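Local coordinates for phosphate ABC transporter, phosphate-binding protein (PDB 4Q8R) that probably captures phosphate outside the cell with high affinity and delivers it to an ABC-type phosphate transporter, at residues I39-G44 with G56-D61; V52-M57 with E215-S220; L71-I76 with P207-Y212. All blocks are in the same frame, centred on the assembly; numbering follows the deposited sequence.

Interaction 1: I39-G44 with G56-D61. With ZN (zinc ion), chain F; PO4 (phosphate ion), chain B.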
ATOM      1  N   ILE A  39      -0.422 -11.146  -2.962  1.00 22.05           N
ATOM      2  CA  ILE A  39       0.873 -11.506  -3.552  1.00 20.79           C
ATOM      3  C   ILE A  39       1.676 -10.295  -4.010  1.00 21.24           C
ATOM      4  O   ILE A  39       2.745 -10.444  -4.621  1.00 21.78           O
ATOM      5  CB  ILE A  39       0.639 -12.504  -4.728  1.00 22.99           C
ATOM      6  CG1 ILE A  39      -0.231 -11.898  -5.832  1.00 22.44           C
ATOM      7  CG2 ILE A  39       0.153 -13.808  -4.220  1.00 24.54           C
ATOM      8  CD1 ILE A  39      -0.462 -12.814  -7.018  1.00 23.65           C
ATOM      9  N   GLY A  40       1.197  -9.081  -3.761  1.00 19.58           N
ATOM     10  CA  GLY A  40       1.746  -7.858  -4.199  1.00 22.57           C
ATOM     11  C   GLY A  40       1.249  -7.374  -5.548  1.00 19.07           C
ATOM     12  O   GLY A  40       0.748  -8.183  -6.357  1.00 20.72           O
ATOM     13  N   SER A  41       1.319  -6.085  -5.785  1.00 19.65           N
ATOM     14  CA  SER A  41       0.712  -5.458  -6.928  1.00 19.81           C
ATOM     15  C   SER A  41       1.172  -6.024  -8.267  1.00 21.44           C
ATOM     16  O   SER A  41       0.310  -6.323  -9.145  1.00 21.33           O
ATOM     17  CB  SER A  41       0.883  -3.993  -6.908  1.00 21.11           C
ATOM     18  OG  SER A  41       0.208  -3.346  -5.844  1.00 21.23           O
ATOM     19  N   SER A  42       2.494  -6.089  -8.488  1.00 20.12           N
ATOM     20  CA  SER A  42       2.934  -6.486  -9.802  1.00 21.47           C
ATOM     21  C   SER A  42       2.484  -7.861 -10.169  1.00 22.67           C
ATOM     22  O   SER A  42       2.080  -8.094 -11.330  1.00 24.23           O
ATOM     23  CB  SER A  42       4.445  -6.324  -9.941  1.00 21.60           C
ATOM     24  OG  SER A  42       4.805  -4.950  -9.825  1.00 24.82           O
ATOM     25  N   ALA A  43       2.480  -8.787  -9.221  1.00 21.86           N
ATOM     26  CA  ALA A  43       2.069 -10.139  -9.534  1.00 23.39           C
ATOM     27  C   ALA A  43       0.548 -10.213  -9.783  1.00 23.27           C
ATOM     28  O   ALA A  43       0.073 -10.990 -10.600  1.00 22.82           O
ATOM     29  CB  ALA A  43       2.472 -11.083  -8.442  1.00 25.13           C
ATOM     30  N   GLY A  44      -0.220  -9.437  -9.039  1.00 23.65           N
ATOM     31  CA  GLY A  44      -1.654  -9.469  -9.295  1.00 22.38           C
ATOM     32  C   GLY A  44      -2.007  -8.856 -10.666  1.00 21.73           C
ATOM     33  O   GLY A  44      -2.861  -9.365 -11.365  1.00 23.72           O
ATOM     34  N   GLY A  56      -7.233  -8.099 -10.847  1.00 23.75           N
ATOM     35  CA  GLY A  56      -5.982  -7.770 -10.138  1.00 23.54           C
ATOM     36  C   GLY A  56      -6.214  -6.576  -9.213  1.00 24.35           C
ATOM     37  O   GLY A  56      -6.921  -5.639  -9.552  1.00 27.37           O
ATOM     38  N   MET A  57      -5.626  -6.627  -8.028  1.00 22.67           N
ATOM     39  CA  MET A  57      -5.599  -5.503  -7.169  1.00 23.15           C
ATOM     40  C   MET A  57      -4.229  -4.891  -7.133  1.00 21.83           C
ATOM     41  O   MET A  57      -3.215  -5.618  -6.921  1.00 22.85           O
ATOM     42  CB  MET A  57      -6.246  -5.787  -5.830  1.00 28.96           C
ATOM     43  CG  MET A  57      -5.687  -6.813  -4.960  1.00 35.03           C
ATOM     44  SD  MET A  57      -6.796  -7.380  -3.598  1.00 28.60           S
ATOM     45  CE  MET A  57      -5.549  -8.615  -3.036  1.00 27.96           C
ATOM     46  N   ALA A  58      -4.189  -3.583  -7.354  1.00 23.68           N
ATOM     47  CA  ALA A  58      -2.916  -2.835  -7.375  1.00 23.56           C
ATOM     48  C   ALA A  58      -2.979  -1.608  -6.475  1.00 24.57           C
ATOM     49  O   ALA A  58      -4.059  -0.928  -6.347  1.00 24.50           O
ATOM     50  CB  ALA A  58      -2.617  -2.419  -8.745  1.00 25.89           C
ATOM     51  N   SER A  59      -1.845  -1.284  -5.895  1.00 22.87           N
ATOM     52  CA  SER A  59      -1.707  -0.095  -5.032  1.00 24.54           C
ATOM     53  C   SER A  59      -0.746   0.911  -5.670  1.00 25.82           C
ATOM     54  O   SER A  59      -0.110   1.767  -5.004  1.00 25.82           O
ATOM     55  CB  SER A  59      -1.243  -0.515  -3.666  1.00 21.66           C
ATOM     56  OG  SER A  59       0.059  -1.063  -3.709  1.00 19.52           O
ATOM     57  N   ARG A  60      -0.623   0.824  -6.995  1.00 28.52           N
ATOM     58  CA  ARG A  60       0.081   1.824  -7.809  1.00 30.48           C
ATOM     59  C   ARG A  60      -0.680   1.936  -9.123  1.00 31.79           C
ATOM     60  O   ARG A  60      -1.508   1.053  -9.430  1.00 29.28           O
ATOM     61  CB  ARG A  60       1.537   1.406  -8.122  1.00 31.29           C
ATOM     62  CG  ARG A  60       1.659   0.057  -8.793  1.00 27.56           C
ATOM     63  CD  ARG A  60       2.978  -0.029  -9.504  1.00 30.98           C
ATOM     64  NE  ARG A  60       3.313  -1.350  -9.981  1.00 30.63           N
ATOM     65  CZ  ARG A  60       2.968  -1.840 -11.154  1.00 28.40           C
ATOM     66  NH1 ARG A  60       2.220  -1.106 -11.991  1.00 30.76           N
ATOM     67  NH2 ARG A  60       3.415  -3.038 -11.511  1.00 29.55           N
ATOM     68  N   ASP A  61      -0.417   2.974  -9.887  1.00 33.75           N
ATOM     69  CA  ASP A  61      -0.998   3.027 -11.202  1.00 33.13           C
ATOM     70  C   ASP A  61      -0.383   1.924 -12.093  1.00 34.53           C
ATOM     71  O   ASP A  61       0.714   1.437 -11.832  1.00 36.28           O
ATOM     72  CB  ASP A  61      -0.747   4.353 -11.847  1.00 38.40           C
ATOM     73  CG  ASP A  61      -1.716   4.631 -12.925  1.00 39.69           C
ATOM     74  OD1 ASP A  61      -2.581   3.779 -13.263  1.00 43.76           O
ATOM     75  OD2 ASP A  61      -1.617   5.706 -13.459  1.00 47.89           O
TER
HETATM   76 ZN    ZN F 305      -3.964   4.119 -14.694  0.80 35.63          ZN
HETATM   77  P   PO4 B 301       1.645  -3.923  -2.325  1.00 18.74           P
HETATM   78  O1  PO4 B 301       1.693  -4.079  -3.853  1.00 19.76           O
HETATM   79  O2  PO4 B 301       1.644  -5.271  -1.634  1.00 18.95           O
HETATM   80  O3  PO4 B 301       2.745  -2.981  -1.857  1.00 17.99           O
HETATM   81  O4  PO4 B 301       0.311  -3.177  -1.986  1.00 19.61           O
HETATM   82  O   HOH W   1      -4.635   5.176 -13.463  1.00 57.84           O

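Interaction 2: V52-M57 with E215-S220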
ATOM      1  N   VAL A  52      -5.119 -15.328 -15.264  1.00 33.58           N
ATOM      2  CA  VAL A  52      -5.019 -16.195 -14.097  1.00 31.03           C
ATOM      3  C   VAL A  52      -5.963 -15.718 -13.011  1.00 28.25           C
ATOM      4  O   VAL A  52      -6.540 -16.526 -12.301  1.00 32.16           O
ATOM      5  CB  VAL A  52      -3.585 -16.196 -13.568  1.00 31.27           C
ATOM      6  CG1 VAL A  52      -3.515 -16.867 -12.218  1.00 32.55           C
ATOM      7  CG2 VAL A  52      -2.709 -16.899 -14.609  1.00 34.83           C
ATOM      8  N   SER A  53      -6.091 -14.411 -12.896  1.00 29.33           N
ATOM      9  CA  SER A  53      -7.111 -13.824 -12.015  1.00 27.60           C
ATOM     10  C   SER A  53      -8.111 -13.019 -12.821  1.00 28.14           C
ATOM     11  O   SER A  53      -7.750 -12.364 -13.800  1.00 29.75           O
ATOM     12  CB  SER A  53      -6.471 -12.867 -11.008  1.00 26.89           C
ATOM     13  OG  SER A  53      -5.562 -13.502 -10.120  1.00 26.60           O
ATOM     14  N   GLU A  54      -9.362 -13.042 -12.366  1.00 28.62           N
ATOM     15  CA  GLU A  54     -10.412 -12.219 -12.957  1.00 28.40           C
ATOM     16  C   GLU A  54     -10.213 -10.749 -12.678  1.00 28.67           C
ATOM     17  O   GLU A  54     -10.499  -9.887 -13.527  1.00 28.78           O
ATOM     18  CB  GLU A  54     -11.785 -12.708 -12.467  1.00 27.51           C
ATOM     19  CG  GLU A  54     -12.942 -11.977 -13.112  1.00 32.00           C
ATOM     20  CD  GLU A  54     -14.283 -12.553 -12.741  1.00 34.12           C
ATOM     21  OE1 GLU A  54     -15.267 -11.826 -12.950  1.00 34.44           O
ATOM     22  OE2 GLU A  54     -14.365 -13.702 -12.249  1.00 36.95           O
ATOM     23  N   ILE A  55      -9.779 -10.449 -11.454  1.00 26.47           N
ATOM     24  CA  ILE A  55      -9.455  -9.099 -11.070  1.00 23.77           C
ATOM     25  C   ILE A  55      -8.073  -9.037 -10.423  1.00 22.53           C
ATOM     26  O   ILE A  55      -7.793  -9.868  -9.586  1.00 25.02           O
ATOM     27  CB  ILE A  55     -10.485  -8.517 -10.103  1.00 24.36           C
ATOM     28  CG1 ILE A  55     -11.882  -8.516 -10.742  1.00 27.47           C
ATOM     29  CG2 ILE A  55     -10.100  -7.099  -9.652  1.00 27.97           C
ATOM     30  CD1 ILE A  55     -13.060  -8.300  -9.763  1.00 31.29           C
ATOM     31  N   GLY A  56      -7.233  -8.099 -10.847  1.00 23.75           N
ATOM     32  CA  GLY A  56      -5.982  -7.770 -10.138  1.00 23.54           C
ATOM     33  C   GLY A  56      -6.214  -6.576  -9.213  1.00 24.35           C
ATOM     34  O   GLY A  56      -6.921  -5.639  -9.552  1.00 27.37           O
ATOM     35  N   MET A  57      -5.626  -6.627  -8.028  1.00 22.67           N
ATOM     36  CA  MET A  57      -5.599  -5.503  -7.169  1.00 23.15           C
ATOM     37  C   MET A  57      -4.229  -4.891  -7.133  1.00 21.83           C
ATOM     38  O   MET A  57      -3.215  -5.618  -6.921  1.00 22.85           O
ATOM     39  CB  MET A  57      -6.246  -5.787  -5.830  1.00 28.96           C
ATOM     40  CG  MET A  57      -5.687  -6.813  -4.960  1.00 35.03           C
ATOM     41  SD  MET A  57      -6.796  -7.380  -3.598  1.00 28.60           S
ATOM     42  CE  MET A  57      -5.549  -8.615  -3.036  1.00 27.96           C
ATOM     43  N   GLU A 215     -13.083  -8.785 -21.397  1.00 46.63           N
ATOM     44  CA  GLU A 215     -13.414 -10.146 -21.877  1.00 51.33           C
ATOM     45  C   GLU A 215     -13.527 -11.189 -20.762  1.00 50.86           C
ATOM     46  O   GLU A 215     -14.218 -12.211 -20.959  1.00 44.68           O
ATOM     47  CB  GLU A 215     -12.433 -10.699 -22.931  1.00 63.01           C
ATOM     48  CG  GLU A 215     -11.936  -9.691 -23.960  1.00 68.08           C
ATOM     49  CD  GLU A 215     -10.756  -8.914 -23.424  1.00 72.99           C
ATOM     50  OE1 GLU A 215     -10.955  -7.731 -23.010  1.00 52.24           O
ATOM     51  OE2 GLU A 215      -9.663  -9.528 -23.333  1.00 69.15           O
ATOM     52  N   ASN A 216     -12.851 -10.939 -19.636  1.00 41.35           N
ATOM     53  CA  ASN A 216     -12.826 -11.857 -18.502  1.00 41.80           C
ATOM     54  C   ASN A 216     -13.732 -11.517 -17.346  1.00 37.07           C
ATOM     55  O   ASN A 216     -14.042 -12.381 -16.536  1.00 41.21           O
ATOM     56  CB  ASN A 216     -11.392 -12.012 -18.001  1.00 39.53           C
ATOM     57  CG  ASN A 216     -10.528 -12.736 -19.033  1.00 41.99           C
ATOM     58  OD1 ASN A 216     -11.052 -13.275 -20.036  1.00 46.45           O
ATOM     59  ND2 ASN A 216      -9.230 -12.761 -18.817  1.00 39.52           N
ATOM     60  N   LEU A 217     -14.148 -10.272 -17.249  1.00 41.72           N
ATOM     61  CA  LEU A 217     -14.942  -9.858 -16.096  1.00 37.56           C
ATOM     62  C   LEU A 217     -16.372 -10.398 -16.185  1.00 37.51           C
ATOM     63  O   LEU A 217     -17.097 -10.072 -17.091  1.00 42.06           O
ATOM     64  CB  LEU A 217     -14.964  -8.339 -15.966  1.00 40.69           C
ATOM     65  CG  LEU A 217     -15.648  -7.819 -14.692  1.00 39.52           C
ATOM     66  CD1 LEU A 217     -14.858  -8.226 -13.434  1.00 38.56           C
ATOM     67  CD2 LEU A 217     -15.776  -6.331 -14.798  1.00 43.97           C
ATOM     68  N   THR A 218     -16.749 -11.235 -15.242  1.00 35.35           N
ATOM     69  CA  THR A 218     -18.082 -11.821 -15.178  1.00 38.09           C
ATOM     70  C   THR A 218     -19.110 -10.891 -14.592  1.00 37.87           C
ATOM     71  O   THR A 218     -18.762  -9.868 -13.989  1.00 38.59           O
ATOM     72  CB  THR A 218     -18.091 -13.109 -14.331  1.00 38.35           C
ATOM     73  OG1 THR A 218     -17.789 -12.813 -12.980  1.00 35.32           O
ATOM     74  CG2 THR A 218     -17.094 -14.149 -14.911  1.00 43.40           C
ATOM     75  N   GLU A 219     -20.383 -11.258 -14.742  1.00 38.01           N
ATOM     76  CA  GLU A 219     -21.432 -10.428 -14.137  1.00 38.79           C
ATOM     77  C   GLU A 219     -21.202 -10.393 -12.605  1.00 39.44           C
ATOM     78  O   GLU A 219     -21.344  -9.351 -11.992  1.00 41.58           O
ATOM     79  CB  GLU A 219     -22.840 -10.870 -14.557  1.00 48.93           C
ATOM     80  CG  GLU A 219     -23.139 -12.311 -14.192  1.00 62.02           C
ATOM     81  CD  GLU A 219     -24.596 -12.704 -14.357  1.00 77.47           C
ATOM     82  OE1 GLU A 219     -25.468 -11.791 -14.338  1.00 77.06           O
ATOM     83  OE2 GLU A 219     -24.853 -13.926 -14.478  1.00 91.44           O
ATOM     84  N   SER A 220     -20.817 -11.506 -11.999  1.00 37.18           N
ATOM     85  CA  SER A 220     -20.464 -11.510 -10.538  1.00 37.81           C
ATOM     86  C   SER A 220     -19.301 -10.600 -10.185  1.00 35.58           C
ATOM     87  O   SER A 220     -19.351  -9.864  -9.215  1.00 37.38           O
ATOM     88  CB  SER A 220     -20.173 -12.912 -10.008  1.00 36.95           C
ATOM     89  OG  SER A 220     -21.273 -13.793 -10.190  1.00 42.78           O
TER
HETATM   90  O   HOH W   2      -7.876 -11.653 -16.408  1.00 31.27           O

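Interaction 3: L71-I76 with P207-Y212. With ZN (zinc ion), chain F.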
ATOM      1  N   LEU A  71      -5.941  -3.876 -20.119  1.00 41.37           N
ATOM      2  CA  LEU A  71      -6.524  -3.787 -18.773  1.00 36.28           C
ATOM      3  C   LEU A  71      -7.297  -2.512 -18.558  1.00 36.13           C
ATOM      4  O   LEU A  71      -6.812  -1.447 -18.863  1.00 41.35           O
ATOM      5  CB  LEU A  71      -5.462  -3.926 -17.679  1.00 36.23           C
ATOM      6  CG  LEU A  71      -4.742  -5.260 -17.453  1.00 35.55           C
ATOM      7  CD1 LEU A  71      -3.633  -5.029 -16.401  1.00 30.51           C
ATOM      8  CD2 LEU A  71      -5.692  -6.383 -17.049  1.00 35.98           C
ATOM      9  N   LYS A  72      -8.553  -2.650 -18.110  1.00 36.31           N
ATOM     10  CA  LYS A  72      -9.344  -1.533 -17.626  1.00 38.17           C
ATOM     11  C   LYS A  72      -8.969  -1.312 -16.165  1.00 31.67           C
ATOM     12  O   LYS A  72      -8.604  -2.245 -15.467  1.00 33.44           O
ATOM     13  CB  LYS A  72     -10.819  -1.894 -17.741  1.00 39.65           C
ATOM     14  CG  LYS A  72     -11.296  -2.136 -19.188  1.00 56.07           C
ATOM     15  CD  LYS A  72     -10.936  -0.978 -20.132  1.00 62.71           C
ATOM     16  CE  LYS A  72     -11.598  -1.079 -21.522  1.00 77.18           C
ATOM     17  NZ  LYS A  72     -13.083  -0.855 -21.501  1.00 81.45           N
ATOM     18  N   GLU A  73      -9.070  -0.068 -15.720  1.00 37.81           N
ATOM     19  CA  GLU A  73      -8.833   0.233 -14.329  0.59 35.38           C
ATOM     20  C   GLU A  73      -9.993   0.881 -13.664  1.00 35.65           C
ATOM     21  O   GLU A  73     -10.719   1.715 -14.249  1.00 40.51           O
ATOM     22  CB  GLU A  73      -7.641   1.149 -14.196  0.59 40.25           C
ATOM     23  CG  GLU A  73      -6.559   0.784 -15.154  0.59 40.81           C
ATOM     24  CD  GLU A  73      -5.573   1.895 -15.230  0.59 41.20           C
ATOM     25  OE1 GLU A  73      -5.296   2.361 -16.345  0.59 55.05           O
ATOM     26  OE2 GLU A  73      -5.148   2.363 -14.156  0.59 42.48           O
ATOM     27  N   VAL A  74     -10.201   0.495 -12.425  1.00 33.14           N
ATOM     28  CA  VAL A  74     -11.253   1.125 -11.602  1.00 32.97           C
ATOM     29  C   VAL A  74     -10.581   1.538 -10.279  1.00 33.86           C
ATOM     30  O   VAL A  74     -10.134   0.673  -9.509  1.00 32.98           O
ATOM     31  CB  VAL A  74     -12.426   0.156 -11.308  1.00 35.01           C
ATOM     32  CG1 VAL A  74     -13.395   0.750 -10.341  1.00 43.53           C
ATOM     33  CG2 VAL A  74     -13.121  -0.208 -12.584  1.00 46.61           C
ATOM     34  N   GLU A  75     -10.570   2.836 -10.011  1.00 33.83           N
ATOM     35  CA  GLU A  75     -10.094   3.317  -8.757  1.00 33.60           C
ATOM     36  C   GLU A  75     -11.162   2.981  -7.682  1.00 36.32           C
ATOM     37  O   GLU A  75     -12.329   3.430  -7.787  1.00 35.56           O
ATOM     38  CB  GLU A  75      -9.788   4.806  -8.878  1.00 38.05           C
ATOM     39  CG  GLU A  75      -9.113   5.435  -7.708  1.00 48.82           C
ATOM     40  CD  GLU A  75      -8.755   6.934  -7.932  1.00 56.50           C
ATOM     41  OE1 GLU A  75      -8.379   7.331  -9.071  1.00 71.35           O
ATOM     42  OE2 GLU A  75      -8.825   7.733  -6.962  1.00 78.98           O
ATOM     43  N   ILE A  76     -10.779   2.245  -6.641  1.00 30.62           N
ATOM     44  CA  ILE A  76     -11.700   1.905  -5.531  1.00 31.18           C
ATOM     45  C   ILE A  76     -11.498   2.639  -4.194  1.00 31.01           C
ATOM     46  O   ILE A  76     -12.400   2.664  -3.352  1.00 32.11           O
ATOM     47  CB  ILE A  76     -11.749   0.404  -5.227  1.00 28.52           C
ATOM     48  CG1 ILE A  76     -10.368  -0.128  -4.830  1.00 27.46           C
ATOM     49  CG2 ILE A  76     -12.252  -0.386  -6.415  1.00 30.70           C
ATOM     50  CD1 ILE A  76     -10.383  -1.598  -4.368  1.00 33.28           C
ATOM     51  N   PRO A 207      -3.283   5.522  -5.558  1.00 28.51           N
ATOM     52  CA  PRO A 207      -4.601   4.851  -5.712  1.00 26.97           C
ATOM     53  C   PRO A 207      -4.563   3.368  -5.367  1.00 25.37           C
ATOM     54  O   PRO A 207      -3.517   2.691  -5.458  1.00 25.67           O
ATOM     55  CB  PRO A 207      -4.884   5.001  -7.217  1.00 30.95           C
ATOM     56  CG  PRO A 207      -3.481   4.923  -7.852  1.00 30.11           C
ATOM     57  CD  PRO A 207      -2.638   5.757  -6.862  1.00 30.89           C
ATOM     58  N   PHE A 208      -5.736   2.848  -5.030  1.00 25.28           N
ATOM     59  CA  PHE A 208      -6.068   1.432  -5.072  1.00 26.15           C
ATOM     60  C   PHE A 208      -6.881   1.205  -6.323  1.00 28.62           C
ATOM     61  O   PHE A 208      -7.885   1.913  -6.532  1.00 27.47           O
ATOM     62  CB  PHE A 208      -6.838   0.975  -3.856  1.00 27.60           C
ATOM     63  CG  PHE A 208      -6.041   0.827  -2.573  1.00 25.20           C
ATOM     64  CD1 PHE A 208      -4.644   1.052  -2.474  1.00 25.89           C
ATOM     65  CD2 PHE A 208      -6.699   0.386  -1.413  1.00 26.76           C
ATOM     66  CE1 PHE A 208      -3.982   0.855  -1.274  1.00 26.25           C
ATOM     67  CE2 PHE A 208      -6.026   0.161  -0.245  1.00 23.25           C
ATOM     68  CZ  PHE A 208      -4.656   0.398  -0.162  1.00 25.43           C
ATOM     69  N   LEU A 209      -6.425   0.261  -7.157  1.00 26.91           N
ATOM     70  CA  LEU A 209      -7.083  -0.091  -8.412  1.00 28.75           C
ATOM     71  C   LEU A 209      -7.508  -1.524  -8.431  1.00 26.79           C
ATOM     72  O   LEU A 209      -6.790  -2.428  -7.945  1.00 27.47           O
ATOM     73  CB  LEU A 209      -6.154   0.148  -9.621  1.00 29.38           C
ATOM     74  CG  LEU A 209      -5.512   1.505  -9.798  1.00 29.44           C
ATOM     75  CD1 LEU A 209      -4.529   1.468 -10.961  1.00 34.18           C
ATOM     76  CD2 LEU A 209      -6.575   2.582  -9.945  1.00 31.97           C
ATOM     77  N   ALA A 210      -8.711  -1.758  -8.983  1.00 28.32           N
ATOM     78  CA  ALA A 210      -9.129  -3.049  -9.437  1.00 25.48           C
ATOM     79  C   ALA A 210      -8.937  -3.006 -10.967  1.00 31.40           C
ATOM     80  O   ALA A 210      -9.415  -2.037 -11.619  1.00 29.84           O
ATOM     81  CB  ALA A 210     -10.615  -3.217  -9.114  1.00 26.09           C
ATOM     82  N   VAL A 211      -8.232  -4.000 -11.529  1.00 28.08           N
ATOM     83  CA  VAL A 211      -7.907  -4.057 -12.901  1.00 29.24           C
ATOM     84  C   VAL A 211      -8.371  -5.394 -13.479  1.00 26.65           C
ATOM     85  O   VAL A 211      -8.390  -6.419 -12.806  1.00 27.21           O
ATOM     86  CB  VAL A 211      -6.396  -3.814 -13.209  1.00 27.04           C
ATOM     87  CG1 VAL A 211      -5.945  -2.495 -12.627  1.00 28.85           C
ATOM     88  CG2 VAL A 211      -5.520  -4.980 -12.716  1.00 28.12           C
ATOM     89  N   TYR A 212      -8.798  -5.351 -14.729  1.00 28.42           N
ATOM     90  CA  TYR A 212      -9.441  -6.507 -15.348  1.00 29.01           C
ATOM     91  C   TYR A 212      -9.441  -6.293 -16.868  1.00 31.67           C
ATOM     92  O   TYR A 212      -9.354  -5.178 -17.370  1.00 33.03           O
ATOM     93  CB  TYR A 212     -10.874  -6.700 -14.820  1.00 31.21           C
ATOM     94  CG  TYR A 212     -11.782  -5.541 -15.074  1.00 37.55           C
ATOM     95  CD1 TYR A 212     -12.479  -5.423 -16.287  1.00 38.78           C
ATOM     96  CD2 TYR A 212     -11.930  -4.538 -14.116  1.00 36.67           C
ATOM     97  CE1 TYR A 212     -13.315  -4.371 -16.521  1.00 41.61           C
ATOM     98  CE2 TYR A 212     -12.809  -3.455 -14.339  1.00 41.22           C
ATOM     99  CZ  TYR A 212     -13.488  -3.379 -15.549  1.00 39.85           C
ATOM    100  OH  TYR A 212     -14.313  -2.332 -15.847  1.00 48.53           O
TER
HETATM  101 ZN    ZN F 305      -3.964   4.119 -14.694  0.80 35.63          ZN
HETATM  102  O   HOH W   1      -4.635   5.176 -13.463  1.00 57.84           O

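Interaction 1: I39-G44 with G56-D61
The flat guanidinium of R60 meets S42 at its edge, with S42 OG lying almost in the guanidinium plane. R60 NH2, at the end of an extended chain, donates to S42 OG over 2.9 Å, and the bond is fairly straight (164°). NH1 turns back to the loop just after strand 55-58 and bonds to D61 O at 3.0 Å. S42 OG and D61 O both lie near the plane and probably limit its rotation; NH1 also forms a salt bridge with E66. S42 OG is in turn bonded to the carbonyl of G128. Further along, D61 OD1 binds the zinc at 2.0 Å.

S41 carries the other half of the contact. S59 N donates to S41 OG at 2.9 Å. S41 OG donates to O1 of the phosphate ion at 2.6 Å. The same O1 accepts from S41 N at 2.8 Å, in the first turn of helix 41-50, whose N-cap position is held by G40. S59 OG sits between its backbone N and carbonyl carbon (chi1 65°) and donates to phosphate O4 at 2.7 Å. S11, T12, S13, S129, G130 and T131 also bond to the phosphate. Hydroxyl and amide donors plus a helix N-terminus thus gather round one anion, consistent with the phosphate site of a high-affinity binding protein. The S59 amide bond probably helps hold S41 OG with its proton turned to the phosphate.

Interaction 2: V52-M57 with E215-S220
The backbones meet where the turn before strand 55-58 passes the loop leading into helix 219-229, with E54 CA and L217 CA 6.0 Å apart. The motif is a helix N-cap with a glutamate bound to it. T218 holds the N-cap position, and its OG1 accepts from the backbone N of G221. Across the contact, E54 OE1 accepts twice from this one residue. T218 OG1 donates to the syn lone pair of E54 OE1 at 2.7 Å. T218 N donates to the same oxygen at 2.8 Å, fairly straight (164°) but from above the carboxylate plane. The chain of E54 is stretched out, with CG anti to the backbone N (chi1 -176°), which carries the carboxylate across to the helix start. The E54 and T218 side chains cross at about a right angle. The carboxylate charge next to a helix N-terminus is probably favourable.

Beside this polar pair, L217 CD1 packs on I55 CG1 at 4.0 Å, and it also lies against E54 OE1. L217 further touches Y212 of strand 205-213. Earlier in the same loop, N216 ND2 donates at 3.0 Å to a water, which donates in turn to S53 O.

Interaction 3: L71-I76 with P207-Y212
Two antiparallel strands of the mixed sheet in this periplasmic-binding-protein fold pair here, 71-76 with 207-212, and the pair supplies E73, one of the two protein ligands of a zinc site. K72 with Y212 and V74 with A210 are hydrogen-bonded pairs. E73 with V211 and E75 with L209 are non-hydrogen-bonded pairs. V74 N donates to A210 O at 2.8 Å, and A210 N returns a bond to V74 O. K72 and Y212 are joined in the same two-way fashion, and I76 N adds a bond to F208 O.

On the face with K72, V74, A210 and Y212, the Y212 ring makes the main side-chain contacts with K72 and V74. Y212 CG lies between its own backbone N and carbonyl carbon (chi1 60°), which lays the ring back over the neighbouring strand. K72 CB sits over one face of that ring, 4.0 Å from the centroid and offset toward the rim, a CH-pi contact. V74 CG2 meets the ring edge at CE2, 3.7 Å away.

The face with E73, E75, L209 and V211 is different. E73 and V211 lie side by side and point the same way. E73 OE2 binds the zinc at 2.2 Å in the conformer described, one of two deposited. L209 CD1 packs against this oxygen. D61 and a water also bind the metal, while E73 OE1 forms a salt bridge with K67.

At the far end, I76 CG1 packs on F208 CB at 3.8 Å. Strand 205-213 also bonds to strand 55-58 on its other edge, through L209 with A58 and V211 with G56. Helix 219-229 packs on V74, I76 and Y212. Helix 41-50 packs on L71 and V211.

How the interactions relate
Strand 55-58 runs through interactions 1 and 2. Interaction 1 is the most buried and lies nearest the chain's centre. Its chemistry is polar, with hydroxyls and amides turned to an anion. Interaction 2 is a surface contact at the other end of the same strand, where a carboxylate meets a helix start. Interaction 3 is partly buried and rests on regular backbone bonding with apolar packing. Interactions 1 and 3 each supply one ligand to the same zinc. Strand 205-213 of interaction 3 pairs with strand 55-58, the strand that interactions 1 and 2 share, so all three contacts involve one sheet.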